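Local atomic coordinates of uncharacterized protein (Escherichia coli O157:H7, PDB entry 4ZV9), a protein that is of unknown function but belongs to the dienelactone hydrolase family of alpha/beta-hydrolases, and so probably acts as a hydrolase. Residues A[146-152]-A[167-172]. Numbering follows the deposited sequence.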
# COMPACT_ATOMS: atom_id res chain seq x y z
N LEU A 146 8.24 8.34 -7.71
CA LEU A 146 7.23 7.99 -6.73
C LEU A 146 7.23 9.07 -5.65
O LEU A 146 8.29 9.42 -5.11
CB LEU A 146 7.55 6.62 -6.14
CG LEU A 146 6.54 5.96 -5.19
CD1 LEU A 146 5.27 5.56 -5.95
CD2 LEU A 146 7.17 4.76 -4.54
N ALA A 147 6.06 9.62 -5.35
CA ALA A 147 5.97 10.74 -4.41
C ALA A 147 6.31 10.36 -2.96
O ALA A 147 6.89 11.16 -2.23
CB ALA A 147 4.59 11.36 -4.48
N CYS A 148 5.93 9.16 -2.54
CA CYS A 148 6.24 8.66 -1.20
C CYS A 148 5.85 7.18 -1.12
O CYS A 148 5.11 6.68 -1.96
CB CYS A 148 5.50 9.46 -0.11
SG CYS A 148 3.69 9.40 -0.24
N ALA A 149 6.39 6.50 -0.12
CA ALA A 149 6.08 5.08 0.11
C ALA A 149 5.93 4.84 1.61
O ALA A 149 6.75 5.32 2.41
CB ALA A 149 7.15 4.20 -0.47
N VAL A 150 4.92 4.07 1.98
CA VAL A 150 4.61 3.81 3.38
C VAL A 150 4.39 2.31 3.62
O VAL A 150 3.25 1.83 3.59
CB VAL A 150 3.38 4.62 3.83
CG1 VAL A 150 3.16 4.48 5.33
CG2 VAL A 150 3.54 6.09 3.47
N PRO A 151 5.48 1.56 3.83
CA PRO A 151 5.33 0.14 4.11
C PRO A 151 4.96 -0.16 5.56
O PRO A 151 5.62 0.33 6.48
CB PRO A 151 6.72 -0.43 3.81
CG PRO A 151 7.65 0.73 4.00
CD PRO A 151 6.87 1.91 3.49
N PHE A 152 3.88 -0.93 5.75
CA PHE A 152 3.52 -1.43 7.07
C PHE A 152 4.06 -2.86 7.20
O PHE A 152 3.68 -3.76 6.42
CB PHE A 152 2.02 -1.48 7.28
CG PHE A 152 1.37 -0.16 7.55
CD1 PHE A 152 1.18 0.76 6.53
CD2 PHE A 152 0.82 0.11 8.79
CE1 PHE A 152 0.51 1.96 6.77
CE2 PHE A 152 0.16 1.29 9.04
CZ PHE A 152 0.01 2.23 8.02
N ALA A 167 11.81 8.19 -3.32
CA ALA A 167 10.59 8.45 -2.57
C ALA A 167 10.86 8.47 -1.07
O ALA A 167 11.47 7.54 -0.53
CB ALA A 167 9.55 7.38 -2.87
N PRO A 168 10.40 9.53 -0.38
CA PRO A 168 10.47 9.58 1.08
C PRO A 168 9.71 8.40 1.69
O PRO A 168 8.56 8.16 1.31
CB PRO A 168 9.77 10.90 1.43
CG PRO A 168 9.99 11.75 0.23
CD PRO A 168 9.94 10.82 -0.95
N LEU A 169 10.37 7.70 2.60
CA LEU A 169 9.84 6.46 3.20
C LEU A 169 9.36 6.64 4.62
O LEU A 169 10.09 7.19 5.46
CB LEU A 169 10.94 5.41 3.24
CG LEU A 169 11.29 4.69 1.95
CD1 LEU A 169 12.64 4.00 2.12
CD2 LEU A 169 10.20 3.70 1.61
N LEU A 170 8.15 6.17 4.89
CA LEU A 170 7.62 6.14 6.25
C LEU A 170 7.41 4.67 6.54
O LEU A 170 6.54 4.04 5.95
CB LEU A 170 6.31 6.91 6.37
CG LEU A 170 5.60 6.78 7.72
CD1 LEU A 170 6.45 7.31 8.88
CD2 LEU A 170 4.26 7.50 7.67
N LEU A 171 8.20 4.12 7.47
CA LEU A 171 8.11 2.70 7.76
C LEU A 171 7.52 2.42 9.15
O LEU A 171 7.94 3.00 10.15
CB LEU A 171 9.48 2.03 7.64
CG LEU A 171 10.22 2.30 6.33
CD1 LEU A 171 11.23 3.43 6.50
CD2 LEU A 171 10.95 1.07 5.83
N HIS A 172 6.52 1.54 9.18
CA HIS A 172 5.89 1.13 10.44
C HIS A 172 6.25 -0.32 10.74
O HIS A 172 5.99 -1.22 9.93
CB HIS A 172 4.37 1.23 10.33
CG HIS A 172 3.88 2.58 9.91
ND1 HIS A 172 3.87 3.67 10.75
CD2 HIS A 172 3.34 3.00 8.74
CE1 HIS A 172 3.36 4.71 10.12
NE2 HIS A 172 3.03 4.33 8.89
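Strand 148-151 and strand segment 169-172 run side by side and parallel, their short axes 6° apart, joined by three backbone hydrogen bonds: Ala-149 N to Pro-168 O, Leu-170 N to Ala-149 O and His-172 N to Pro-151 O. This is the seam through which the parallel sheet of an alpha/beta-hydrolase fold, as expected for a dienelactone hydrolase relative, continues from strand 148-151 to strand 169-174; Ile-126 pairs with the other edge of 148-151. The ladder is interrupted at Pro-151, whose nitrogen has no hydrogen to give. Its ring carbon CD instead sits 3.3 Å from Leu-170 O, the same oxygen that takes a CA-H...O contact from Val-150 CA at 3.2 Å.

Two apolar layers flank the pairing. Next to helices 132-142 and 184-193, Leu-169 brings its CD2 to within 3.7 Å of Ala-149 CB, while CD2 of Leu-171 comes obliquely against Pro-151 CG. On the face turned to helix 220-237, Val-150 and Leu-170 lie alongside each other. With CG1 of Val-150 anti to the backbone N (chi1 -173°), that methyl touches Leu-170 CD2 at 4.0 Å and also meets the edge of the His-172 imidazole near its plane.

Both nitrogens of that imidazole are engaged, ND1 with Tyr-203 OH and NE2 with Thr-230 OG1, which should fix the ring's rotation. Phe-152 lies beside it and points the same way, the two planes inclined at 36°; Phe-129 and His-211 add further aromatic contacts to Phe-152. Across the pair, CD2 of His-172 rests over the centre of the Phe-152 ring, 3.5 Å from Phe-152 CZ.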